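Local coordinates for protein pantothenate synthetase (Francisella tularensis subsp. tularensis, PDB 3N8H) that probably catalyses the ATP-dependent condensation of pantoate with beta-alanine to give pantothenate, by way of a pantoyl-adenylate intermediate, at residues L231-K236 with F242-I247; G121-G126 with K249-D254; K152-V157 with N238-L243; G184-S189 with K204-L209. One frame throughout, in Å; residues are numbered along the deposited sequence.

Contact 1: residues L231-K236 with F242-I247; sequences LQYIQK and FLAFYI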
# COMPACT_ATOMS: atom_id res chain seq x y z
N LEU A 231 6.74 -32.32 9.39
CA LEU A 231 5.51 -31.64 9.06
C LEU A 231 5.42 -30.33 9.87
O LEU A 231 5.64 -30.32 11.07
CB LEU A 231 4.34 -32.60 9.33
CG LEU A 231 2.94 -32.39 8.74
CD1 LEU A 231 2.24 -31.26 9.46
CD2 LEU A 231 2.98 -32.15 7.23
N GLN A 232 5.17 -29.22 9.18
CA GLN A 232 4.88 -27.94 9.83
C GLN A 232 3.42 -27.85 10.25
O GLN A 232 3.10 -27.57 11.42
CB GLN A 232 5.22 -26.77 8.88
CG GLN A 232 6.70 -26.60 8.60
CD GLN A 232 7.32 -25.45 9.41
OE1 GLN A 232 7.15 -24.28 9.06
NE2 GLN A 232 8.06 -25.80 10.48
N TYR A 233 2.53 -28.04 9.28
CA TYR A 233 1.10 -28.07 9.59
C TYR A 233 0.38 -28.85 8.52
O TYR A 233 0.86 -29.00 7.39
CB TYR A 233 0.52 -26.66 9.73
CG TYR A 233 0.58 -25.82 8.48
CD1 TYR A 233 1.60 -24.87 8.29
CD2 TYR A 233 -0.36 -25.97 7.47
CE1 TYR A 233 1.66 -24.11 7.14
CE2 TYR A 233 -0.30 -25.22 6.31
CZ TYR A 233 0.71 -24.28 6.15
OH TYR A 233 0.76 -23.53 5.00
N ILE A 234 -0.77 -29.39 8.90
CA ILE A 234 -1.71 -29.93 7.93
C ILE A 234 -3.10 -29.60 8.44
O ILE A 234 -3.41 -29.80 9.63
CB ILE A 234 -1.53 -31.46 7.68
CG1 ILE A 234 -2.40 -31.93 6.50
CG2 ILE A 234 -1.81 -32.27 8.97
CD1 ILE A 234 -1.98 -33.31 5.97
N GLN A 235 -3.93 -29.05 7.57
CA GLN A 235 -5.25 -28.60 7.98
C GLN A 235 -6.26 -28.69 6.86
O GLN A 235 -5.92 -28.57 5.67
CB GLN A 235 -5.18 -27.14 8.45
CG GLN A 235 -4.40 -26.93 9.73
CD GLN A 235 -5.05 -25.92 10.65
OE1 GLN A 235 -6.00 -25.22 10.27
NE2 GLN A 235 -4.53 -25.81 11.86
N LYS A 236 -7.52 -28.89 7.24
CA LYS A 236 -8.62 -28.72 6.30
C LYS A 236 -9.19 -27.32 6.44
O LYS A 236 -9.60 -26.92 7.51
CB LYS A 236 -9.73 -29.73 6.57
CG LYS A 236 -9.27 -31.17 6.54
CD LYS A 236 -10.39 -32.12 6.91
CE LYS A 236 -9.85 -33.50 7.21
NZ LYS A 236 -10.95 -34.45 7.60
N PHE A 242 -4.61 -28.16 3.31
CA PHE A 242 -3.40 -27.34 3.28
C PHE A 242 -2.30 -27.97 4.12
O PHE A 242 -2.53 -28.41 5.24
CB PHE A 242 -3.70 -25.95 3.87
CG PHE A 242 -4.58 -25.10 2.99
CD1 PHE A 242 -4.05 -24.04 2.28
CD2 PHE A 242 -5.93 -25.40 2.86
CE1 PHE A 242 -4.86 -23.27 1.47
CE2 PHE A 242 -6.75 -24.62 2.07
CZ PHE A 242 -6.21 -23.56 1.36
N LEU A 243 -1.08 -27.99 3.59
CA LEU A 243 0.06 -28.47 4.37
C LEU A 243 1.36 -27.80 3.97
O LEU A 243 1.46 -27.16 2.90
CB LEU A 243 0.22 -30.00 4.28
CG LEU A 243 0.82 -30.57 3.00
CD1 LEU A 243 1.58 -31.83 3.35
CD2 LEU A 243 -0.29 -30.89 2.03
N ALA A 244 2.35 -27.95 4.84
CA ALA A 244 3.71 -27.47 4.63
C ALA A 244 4.60 -28.38 5.46
O ALA A 244 4.19 -28.85 6.55
CB ALA A 244 3.86 -26.02 5.13
N PHE A 245 5.79 -28.63 4.95
CA PHE A 245 6.74 -29.51 5.65
C PHE A 245 8.15 -29.17 5.23
O PHE A 245 8.36 -28.54 4.19
CB PHE A 245 6.45 -30.98 5.31
CG PHE A 245 6.48 -31.27 3.84
CD1 PHE A 245 7.66 -31.67 3.22
CD2 PHE A 245 5.33 -31.12 3.06
CE1 PHE A 245 7.70 -31.94 1.86
CE2 PHE A 245 5.36 -31.38 1.69
CZ PHE A 245 6.55 -31.79 1.09
N TYR A 246 9.12 -29.58 6.05
CA TYR A 246 10.53 -29.44 5.72
C TYR A 246 11.07 -30.81 5.34
O TYR A 246 10.68 -31.82 5.92
CB TYR A 246 11.33 -28.93 6.93
CG TYR A 246 11.40 -27.43 7.10
CD1 TYR A 246 12.35 -26.68 6.43
CD2 TYR A 246 10.50 -26.76 7.94
CE1 TYR A 246 12.42 -25.30 6.59
CE2 TYR A 246 10.55 -25.39 8.10
CZ TYR A 246 11.51 -24.66 7.42
OH TYR A 246 11.56 -23.30 7.58
N ILE A 247 11.95 -30.85 4.34
CA ILE A 247 12.84 -32.00 4.18
C ILE A 247 14.24 -31.41 4.26
O ILE A 247 14.62 -30.55 3.43
CB ILE A 247 12.63 -32.80 2.86
CG1 ILE A 247 11.17 -33.20 2.71
CG2 ILE A 247 13.53 -34.05 2.84
CD1 ILE A 247 10.87 -33.87 1.39
O HOH W 1 -0.11 -24.75 2.29
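Tyr233 folds its ring back over the neighbouring strand, and the methyl group of Ala244 fits beneath it: CE1 of Tyr233 comes to 3.5 Å from CB of Ala244. A chi1 of 63° tips the ring over the partner strand, and the small alanine leaves room for it there. Beyond Ala244 the phenol hydroxyl of Tyr233 shares a water with Leu243 O and is also bonded to Glu120. On the other face of this antiparallel hairpin the bumps are aliphatic. Ile234 and Leu243 run alongside each other in one direction, with CG1 of Ile234 3.9 Å from CB of Leu243. Leu231 instead is set roughly perpendicular to Phe245, its CD2 methyl touching both CB of Phe245 and CD1 of Leu243 at 4.1 Å. Between Leu231 and Tyr233 the register slips by one residue in a classic beta bulge, where N of Gln232 (2.8 Å) and N of Tyr233 (3.3 Å) both donate to Ala244 O from one face of its carbonyl plane. At the bulge Gln232 sets NE2 at the edge of the Tyr246 ring, amide and ring planes 85° apart. Past it, Gln235 and Phe242 pair in both directions, with N of Phe242 2.7 Å from O of Gln235. Helix 217-225 packs on Leu231 and Ile234, helix 196-210 on Phe245, and strand 250-257 continues the sheet beyond 242-247.

Contact 2: residues G121-G126 with K249-D254; sequences GKSRPG and KVRLID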
# COMPACT_ATOMS: atom_id res chain seq x y z
N GLY A 121 0.57 -17.72 6.82
CA GLY A 121 0.75 -16.46 7.52
C GLY A 121 1.29 -16.62 8.94
O GLY A 121 2.07 -15.80 9.43
N LYS A 122 0.87 -17.68 9.61
CA LYS A 122 1.26 -17.91 11.00
C LYS A 122 2.64 -18.56 11.02
O LYS A 122 3.50 -18.26 11.86
CB LYS A 122 0.24 -18.82 11.69
CG LYS A 122 0.56 -19.10 13.14
CD LYS A 122 -0.48 -20.03 13.76
CE LYS A 122 -1.24 -19.32 14.86
NZ LYS A 122 -2.10 -20.26 15.64
N SER A 123 2.82 -19.47 10.06
CA SER A 123 4.05 -20.22 9.87
C SER A 123 5.18 -19.29 9.41
O SER A 123 6.34 -19.49 9.77
CB SER A 123 3.79 -21.32 8.84
OG SER A 123 4.74 -22.35 8.91
N ARG A 124 4.86 -18.27 8.63
CA ARG A 124 5.89 -17.35 8.14
C ARG A 124 5.60 -15.90 8.55
O ARG A 124 5.07 -15.10 7.76
CB ARG A 124 6.06 -17.44 6.62
CG ARG A 124 6.27 -18.87 6.09
CD ARG A 124 6.50 -18.84 4.58
NE ARG A 124 7.71 -18.10 4.22
CZ ARG A 124 8.13 -17.90 2.98
NH1 ARG A 124 7.44 -18.41 1.96
NH2 ARG A 124 9.26 -17.21 2.76
N PRO A 125 5.92 -15.56 9.79
CA PRO A 125 5.57 -14.23 10.24
C PRO A 125 6.21 -13.17 9.34
O PRO A 125 7.42 -13.22 9.09
CB PRO A 125 6.14 -14.16 11.65
CG PRO A 125 6.14 -15.60 12.12
CD PRO A 125 6.41 -16.42 10.89
N GLY A 126 5.41 -12.22 8.85
CA GLY A 126 5.94 -11.10 8.09
C GLY A 126 6.16 -11.42 6.62
O GLY A 126 6.48 -10.53 5.81
N LYS A 249 16.56 -28.73 5.11
CA LYS A 249 16.35 -27.29 5.27
C LYS A 249 15.40 -26.72 4.23
O LYS A 249 15.24 -25.49 4.14
CB LYS A 249 17.68 -26.53 5.18
CG LYS A 249 18.48 -26.49 6.47
CD LYS A 249 19.49 -27.61 6.54
CE LYS A 249 20.33 -27.49 7.82
NZ LYS A 249 21.46 -28.48 7.87
N VAL A 250 14.77 -27.60 3.46
CA VAL A 250 13.94 -27.16 2.35
C VAL A 250 12.48 -27.17 2.77
O VAL A 250 11.95 -28.21 3.15
CB VAL A 250 14.14 -28.07 1.07
CG1 VAL A 250 13.22 -27.60 -0.08
CG2 VAL A 250 15.58 -28.06 0.65
N ARG A 251 11.84 -26.00 2.70
CA ARG A 251 10.45 -25.91 3.15
C ARG A 251 9.53 -25.90 1.93
O ARG A 251 9.61 -25.00 1.11
CB ARG A 251 10.23 -24.67 4.01
CG ARG A 251 8.88 -24.62 4.73
CD ARG A 251 8.67 -23.24 5.41
NE ARG A 251 7.35 -23.20 6.03
CZ ARG A 251 6.24 -22.83 5.39
NH1 ARG A 251 6.30 -22.41 4.15
NH2 ARG A 251 5.07 -22.85 6.02
N LEU A 252 8.67 -26.92 1.83
CA LEU A 252 7.69 -27.03 0.74
C LEU A 252 6.25 -26.95 1.23
O LEU A 252 5.96 -27.36 2.36
CB LEU A 252 7.88 -28.35 0.01
CG LEU A 252 9.27 -28.57 -0.60
CD1 LEU A 252 9.28 -29.88 -1.36
CD2 LEU A 252 9.68 -27.37 -1.48
N ILE A 253 5.34 -26.44 0.38
CA ILE A 253 3.93 -26.32 0.72
C ILE A 253 3.09 -26.89 -0.40
O ILE A 253 3.56 -27.06 -1.54
CB ILE A 253 3.49 -24.85 1.01
CG1 ILE A 253 3.12 -24.08 -0.28
CG2 ILE A 253 4.55 -24.11 1.81
CD1 ILE A 253 2.70 -22.63 -0.06
N ASP A 254 1.84 -27.19 -0.05
CA ASP A 254 0.87 -27.69 -1.01
C ASP A 254 -0.57 -27.44 -0.52
O ASP A 254 -0.83 -27.27 0.67
CB ASP A 254 1.12 -29.20 -1.24
CG ASP A 254 0.49 -29.70 -2.53
OD1 ASP A 254 -0.13 -28.89 -3.28
OD2 ASP A 254 0.59 -30.92 -2.77
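Arg251 reaches from strand 250-257 to the end of helix 120-123, where it meets Ser123 and Arg124. Along 249-254 the chain leaves a turn at Lys249 and enters the strand at Val250. Arg251 follows and carries the whole contact. Its chain is extended from CG to NE, with CG set opposite the backbone N, and this length spans a gap in which the nearest CA atoms, those of Ser123 and Arg251, are 10.9 Å apart. Arg251 was modelled in two conformers, and the bond and stacking told here hold for one of them. In it, NH2 of Arg251 donates to OG of Ser123 at 3.0 Å, with an angle of 140° at the hydrogen and the hydroxyl tilted 27° out of the guanidinium plane. Over one face of that guanidinium lies the aliphatic part of Arg124: CG sits above its centre, and CD approaches NH1 of Arg251 to 3.6 Å. The two guanidinium planes are 46° apart. Glu120 forms a salt bridge with NH1 of Arg251 and probably offsets the local excess of positive charge, while Gln232 accepts from NE. Farther along, Leu252 packs on Phe245, and Asp254 is in a salt bridge with Arg180. Beyond its aliphatic part, Arg124 is bonded through NE to Asn65 and weakly through NH1 to the bound proline. Arg251 is thus a second-shell residue packed against a pocket arginine, where the C-terminal antiparallel sheet meets the ligand-binding cleft of this pantothenate synthetase.

Contact 3: residues K152-V157 with N238-L243; sequences KDYQQV and NNRIFL. With PRO (proline), chain C; AMP (adenosine monophosphate), chain D.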
# COMPACT_ATOMS: atom_id res chain seq x y z
N LYS A 152 -1.31 -23.10 -6.16
CA LYS A 152 -0.51 -23.70 -5.09
C LYS A 152 -0.30 -22.76 -3.91
O LYS A 152 -0.27 -23.19 -2.76
CB LYS A 152 0.86 -24.13 -5.62
CG LYS A 152 1.59 -25.05 -4.64
CD LYS A 152 2.99 -25.34 -5.10
CE LYS A 152 3.93 -24.31 -4.58
NZ LYS A 152 5.14 -24.26 -5.43
N ASP A 153 -0.10 -21.48 -4.21
CA ASP A 153 0.05 -20.48 -3.16
C ASP A 153 -1.33 -19.85 -2.93
O ASP A 153 -1.62 -18.72 -3.35
CB ASP A 153 1.09 -19.46 -3.59
CG ASP A 153 2.45 -20.11 -3.84
OD1 ASP A 153 3.13 -20.41 -2.84
OD2 ASP A 153 2.81 -20.32 -5.02
N TYR A 154 -2.19 -20.64 -2.30
CA TYR A 154 -3.62 -20.32 -2.20
C TYR A 154 -3.94 -19.02 -1.47
O TYR A 154 -4.78 -18.20 -1.91
CB TYR A 154 -4.37 -21.45 -1.51
CG TYR A 154 -5.85 -21.44 -1.80
CD1 TYR A 154 -6.33 -21.99 -2.99
CD2 TYR A 154 -6.75 -20.88 -0.90
CE1 TYR A 154 -7.69 -21.99 -3.27
CE2 TYR A 154 -8.12 -20.87 -1.18
CZ TYR A 154 -8.58 -21.43 -2.36
OH TYR A 154 -9.93 -21.43 -2.66
N GLN A 155 -3.31 -18.86 -0.31
CA GLN A 155 -3.53 -17.66 0.49
C GLN A 155 -3.01 -16.41 -0.24
O GLN A 155 -3.66 -15.35 -0.27
CB GLN A 155 -2.85 -17.82 1.83
CG GLN A 155 -3.59 -18.76 2.77
CD GLN A 155 -2.74 -19.09 3.99
OE1 GLN A 155 -1.81 -19.90 3.92
NE2 GLN A 155 -3.05 -18.43 5.11
N GLN A 156 -1.83 -16.55 -0.85
CA GLN A 156 -1.28 -15.54 -1.74
C GLN A 156 -2.32 -15.07 -2.78
O GLN A 156 -2.51 -13.87 -2.97
CB GLN A 156 -0.06 -16.11 -2.49
CG GLN A 156 0.51 -15.13 -3.50
CD GLN A 156 1.92 -15.44 -3.87
OE1 GLN A 156 2.86 -15.09 -3.15
NE2 GLN A 156 2.09 -16.13 -4.99
N VAL A 157 -2.97 -16.01 -3.47
CA VAL A 157 -4.00 -15.63 -4.45
C VAL A 157 -5.10 -14.77 -3.82
O VAL A 157 -5.43 -13.70 -4.34
CB VAL A 157 -4.65 -16.87 -5.10
CG1 VAL A 157 -5.89 -16.46 -5.88
CG2 VAL A 157 -3.67 -17.58 -6.02
N ASN A 238 -12.19 -25.29 4.66
CA ASN A 238 -13.29 -25.53 3.74
C ASN A 238 -13.23 -26.96 3.21
O ASN A 238 -13.29 -27.91 4.00
CB ASN A 238 -13.26 -24.50 2.60
CG ASN A 238 -13.77 -23.15 3.04
OD1 ASN A 238 -14.98 -22.94 3.15
ND2 ASN A 238 -12.85 -22.22 3.32
N ASN A 239 -13.12 -27.14 1.90
CA ASN A 239 -13.00 -28.50 1.39
C ASN A 239 -11.62 -28.81 0.80
O ASN A 239 -11.48 -29.71 -0.03
CB ASN A 239 -14.12 -28.83 0.40
CG ASN A 239 -14.34 -27.73 -0.62
OD1 ASN A 239 -13.39 -27.14 -1.13
ND2 ASN A 239 -15.61 -27.45 -0.92
N ARG A 240 -10.62 -28.07 1.26
CA ARG A 240 -9.25 -28.29 0.81
C ARG A 240 -8.38 -28.75 1.96
O ARG A 240 -8.66 -28.45 3.12
CB ARG A 240 -8.66 -27.01 0.20
CG ARG A 240 -9.54 -26.41 -0.89
CD ARG A 240 -8.89 -25.22 -1.57
NE ARG A 240 -7.79 -25.65 -2.43
CZ ARG A 240 -7.93 -26.01 -3.70
NH1 ARG A 240 -9.12 -26.00 -4.29
NH2 ARG A 240 -6.87 -26.38 -4.38
N ILE A 241 -7.35 -29.51 1.63
CA ILE A 241 -6.25 -29.76 2.55
C ILE A 241 -5.10 -28.80 2.25
O ILE A 241 -4.68 -28.66 1.09
CB ILE A 241 -5.72 -31.19 2.38
CG1 ILE A 241 -6.83 -32.22 2.60
CG2 ILE A 241 -4.54 -31.43 3.33
CD1 ILE A 241 -7.47 -32.16 3.99
N PHE A 242 -4.61 -28.16 3.31
CA PHE A 242 -3.40 -27.34 3.28
C PHE A 242 -2.30 -27.97 4.12
O PHE A 242 -2.53 -28.41 5.24
CB PHE A 242 -3.70 -25.95 3.87
CG PHE A 242 -4.58 -25.10 2.99
CD1 PHE A 242 -4.05 -24.04 2.28
CD2 PHE A 242 -5.93 -25.40 2.86
CE1 PHE A 242 -4.86 -23.27 1.47
CE2 PHE A 242 -6.75 -24.62 2.07
CZ PHE A 242 -6.21 -23.56 1.36
N LEU A 243 -1.08 -27.99 3.59
CA LEU A 243 0.06 -28.47 4.37
C LEU A 243 1.36 -27.80 3.97
O LEU A 243 1.46 -27.16 2.90
CB LEU A 243 0.22 -30.00 4.28
CG LEU A 243 0.82 -30.57 3.00
CD1 LEU A 243 1.58 -31.83 3.35
CD2 LEU A 243 -0.29 -30.89 2.03
N PRO C . 6.98 -18.31 -3.33
CA PRO C . 7.11 -17.10 -2.52
C PRO C . 8.13 -17.31 -1.40
O PRO C . 8.57 -18.45 -1.20
CB PRO C . 5.70 -16.92 -1.94
CG PRO C . 4.81 -17.50 -2.99
CD PRO C . 5.57 -18.66 -3.59
P AMP D . 7.41 -18.27 -7.05
O1P AMP D . 8.43 -18.01 -8.16
O2P AMP D . 7.51 -19.60 -6.36
O3P AMP D . 7.26 -17.14 -6.11
O5' AMP D . 6.04 -18.48 -7.89
C5' AMP D . 5.64 -17.60 -8.94
C4' AMP D . 4.25 -17.95 -9.41
O4' AMP D . 4.25 -19.31 -9.93
C3' AMP D . 3.18 -17.90 -8.31
O3' AMP D . 1.92 -17.47 -8.87
C2' AMP D . 3.08 -19.36 -7.89
O2' AMP D . 1.88 -19.74 -7.24
C1' AMP D . 3.27 -20.06 -9.23
N9 AMP D . 3.67 -21.47 -9.08
C8 AMP D . 4.69 -21.92 -8.31
N7 AMP D . 4.75 -23.28 -8.37
C5 AMP D . 3.74 -23.71 -9.16
C6 AMP D . 3.24 -25.02 -9.63
N6 AMP D . 3.86 -26.14 -9.22
N1 AMP D . 2.17 -25.06 -10.44
C2 AMP D . 1.55 -23.91 -10.81
N3 AMP D . 1.95 -22.68 -10.43
C4 AMP D . 3.03 -22.51 -9.62
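The Tyr154 ring has Arg240 over one face and meets the edge of Phe242 in an offset edge-to-face pair, the ring planes at 80° and their centroids 5.5 Å apart. Here helix 154-166, which follows strand 146-150 of the parallel sheet in this alpha-beta fold, packs its first turn on the C-terminal antiparallel sheet. CD of Arg240 stands over the tyrosine face in a CH-pi contact, 4.2 Å from the ring centroid. The Arg240 guanidinium, only 11° from parallel to the ring, has CE1 of Tyr154 over one of its faces, toward the rim. The bend of Arg240 at chi3 turns its guanidinium along the ring, and Glu151 and Asn255 bind its NH2 group. With CG of Tyr154 set opposite its backbone N (chi1 -159°), the ring points to the hairpin while the residue before it serves the ligands. OD2 of Asp153 lies by O2' of the AMP ribose, modelled at 2.5 Å, so short that the exact length is doubtful. Lys152, bent at chi3, brings NZ to 3.1 Å from N7 of the adenine and is bonded to Leu187 and Ser188. Gln156 faces the bound proline, with OE1 of Gln156 3.1 Å from CG of the proline ligand. At the edge of Phe242, CE1 lies 3.5 Å from CB of Tyr154, and CZ equally near CD2.

Contact 4: residues G184-S189 with K204-L209; sequences GLPLSS and KIYEIL. With AMP (adenosine monophosphate), chain D.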
# COMPACT_ATOMS: atom_id res chain seq x y z
N GLY A 184 2.96 -36.69 -7.60
CA GLY A 184 2.02 -35.74 -7.04
C GLY A 184 2.71 -34.53 -6.41
O GLY A 184 2.10 -33.49 -6.24
N LEU A 185 3.98 -34.68 -6.05
CA LEU A 185 4.78 -33.57 -5.54
C LEU A 185 4.72 -32.33 -6.44
O LEU A 185 5.13 -32.39 -7.61
CB LEU A 185 6.25 -34.03 -5.37
CG LEU A 185 7.30 -33.04 -4.87
CD1 LEU A 185 7.01 -32.61 -3.43
CD2 LEU A 185 8.69 -33.65 -5.00
N PRO A 186 4.24 -31.21 -5.90
CA PRO A 186 4.17 -29.95 -6.63
C PRO A 186 5.55 -29.54 -7.13
O PRO A 186 6.55 -29.70 -6.43
CB PRO A 186 3.74 -28.94 -5.56
CG PRO A 186 3.14 -29.71 -4.49
CD PRO A 186 3.77 -31.06 -4.50
N LEU A 187 5.60 -28.99 -8.33
CA LEU A 187 6.83 -28.33 -8.78
C LEU A 187 7.06 -27.04 -7.98
O LEU A 187 6.12 -26.28 -7.70
CB LEU A 187 6.75 -28.05 -10.28
CG LEU A 187 6.64 -29.35 -11.07
CD1 LEU A 187 6.33 -29.05 -12.51
CD2 LEU A 187 7.95 -30.13 -10.91
N SER A 188 8.31 -26.83 -7.55
CA SER A 188 8.68 -25.64 -6.77
C SER A 188 10.17 -25.35 -6.94
O SER A 188 10.97 -26.28 -7.05
CB SER A 188 8.38 -25.91 -5.29
OG SER A 188 8.17 -24.69 -4.59
N SER A 189 10.55 -24.07 -6.94
CA SER A 189 11.96 -23.69 -7.13
C SER A 189 12.86 -24.26 -6.03
O SER A 189 13.97 -24.70 -6.31
CB SER A 189 12.12 -22.16 -7.21
OG SER A 189 11.43 -21.65 -8.34
N LYS A 204 7.80 -40.35 -1.26
CA LYS A 204 7.12 -41.15 -0.24
C LYS A 204 5.98 -40.39 0.45
O LYS A 204 4.93 -40.95 0.71
CB LYS A 204 8.11 -41.67 0.81
CG LYS A 204 8.96 -42.84 0.34
CD LYS A 204 9.92 -43.33 1.43
CE LYS A 204 10.98 -42.28 1.76
NZ LYS A 204 12.06 -42.83 2.62
N ILE A 205 6.22 -39.12 0.77
CA ILE A 205 5.17 -38.29 1.34
C ILE A 205 3.93 -38.31 0.43
O ILE A 205 2.79 -38.45 0.90
CB ILE A 205 5.64 -36.83 1.55
CG1 ILE A 205 6.69 -36.74 2.66
CG2 ILE A 205 4.45 -35.90 1.84
CD1 ILE A 205 7.27 -35.33 2.83
N TYR A 206 4.15 -38.15 -0.88
CA TYR A 206 3.03 -38.06 -1.81
C TYR A 206 2.40 -39.42 -2.16
O TYR A 206 1.25 -39.48 -2.62
CB TYR A 206 3.40 -37.23 -3.04
CG TYR A 206 3.21 -35.79 -2.70
CD1 TYR A 206 2.06 -35.11 -3.07
CD2 TYR A 206 4.15 -35.12 -1.92
CE1 TYR A 206 1.87 -33.78 -2.71
CE2 TYR A 206 3.97 -33.81 -1.55
CZ TYR A 206 2.82 -33.15 -1.95
OH TYR A 206 2.66 -31.85 -1.56
N GLU A 207 3.13 -40.49 -1.89
CA GLU A 207 2.59 -41.83 -2.04
C GLU A 207 1.61 -42.03 -0.90
O GLU A 207 0.57 -42.65 -1.05
CB GLU A 207 3.73 -42.85 -1.97
CG GLU A 207 3.37 -44.26 -2.39
CD GLU A 207 4.59 -45.17 -2.46
OE1 GLU A 207 4.55 -46.26 -1.84
OE2 GLU A 207 5.59 -44.80 -3.12
N ILE A 208 1.96 -41.47 0.25
CA ILE A 208 1.11 -41.51 1.44
C ILE A 208 -0.13 -40.65 1.26
O ILE A 208 -1.25 -41.07 1.54
CB ILE A 208 1.91 -41.04 2.67
CG1 ILE A 208 3.00 -42.06 3.02
CG2 ILE A 208 0.98 -40.77 3.86
CD1 ILE A 208 3.94 -41.60 4.10
N LEU A 209 0.07 -39.43 0.79
CA LEU A 209 -1.04 -38.51 0.62
C LEU A 209 -2.08 -39.08 -0.35
O LEU A 209 -3.28 -39.01 -0.09
CB LEU A 209 -0.54 -37.14 0.15
CG LEU A 209 0.23 -36.32 1.21
CD1 LEU A 209 0.92 -35.08 0.58
CD2 LEU A 209 -0.69 -35.94 2.39
P AMP D . 7.41 -18.27 -7.05
O1P AMP D . 8.43 -18.01 -8.16
O2P AMP D . 7.51 -19.60 -6.36
O3P AMP D . 7.26 -17.14 -6.11
O5' AMP D . 6.04 -18.48 -7.89
C5' AMP D . 5.64 -17.60 -8.94
C4' AMP D . 4.25 -17.95 -9.41
O4' AMP D . 4.25 -19.31 -9.93
C3' AMP D . 3.18 -17.90 -8.31
O3' AMP D . 1.92 -17.47 -8.87
C2' AMP D . 3.08 -19.36 -7.89
O2' AMP D . 1.88 -19.74 -7.24
C1' AMP D . 3.27 -20.06 -9.23
N9 AMP D . 3.67 -21.47 -9.08
C8 AMP D . 4.69 -21.92 -8.31
N7 AMP D . 4.75 -23.28 -8.37
C5 AMP D . 3.74 -23.71 -9.16
C6 AMP D . 3.24 -25.02 -9.63
N6 AMP D . 3.86 -26.14 -9.22
N1 AMP D . 2.17 -25.06 -10.44
C2 AMP D . 1.55 -23.91 -10.81
N3 AMP D . 1.95 -22.68 -10.43
C4 AMP D . 3.03 -22.51 -9.62
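A chi1 of -83° at Tyr206 swings its ring off helix 196-210 toward the loop 184-189, and chi2 of -98° turns a flat face to the loop backbone. That face receives the chain at Leu185: CA of Leu185 stands almost exactly on the ring normal, 3.8 Å from the centroid, in a CH-pi contact. The opposite face is covered from within the helix by CD1 of Leu209, so the aromatic ring is sandwiched between a backbone carbon and a methyl group. Around this centre, Gly184 comes close beside CD1 of Tyr206, to 3.5 Å from its carbonyl C. Having no side chain, Gly184 lets the backbone come this near to the ring. The Leu185 side chain stands roughly perpendicular to that of Tyr206 and sets its CD1 methyl 3.8 Å from CE2 of Tyr206. Pro186 reaches the phenol end, with CD of Pro186 3.2 Å from OH of Tyr206. That buried hydroxyl is satisfied by a hydrogen bond with Asp254. Just beyond Pro186 the same loop binds nucleotide: the 6-amino group of AMP donates through N6 to O of Leu187 in a 2.7 Å bond with an angle of 169°. The loop runs between strand 172-176 and helix 196-210; strand 250-257 packs on Leu185 and Pro186, and helix 217-225 lies against Ile208 and Leu209.

In the fold
Contacts 1, 2 and 3 all draw on the C-terminal antiparallel sheet: contact 1 joins two of its strands, while contacts 2 and 3 tie it to the ends of helices beside the ligand site. Contact 4 is the fully buried one, a helix packed on a loop; the others are partly buried. Backbone bonding dominates contact 1, a single polar bond contact 2, and aromatic packing contacts 3 and 4. Phe242 belongs to both contact 1 and contact 3. Strand 250-257 links contact 2 to contact 4, contacts 3 and 4 both touch AMP, and contacts 2 and 3 both reach the bound proline.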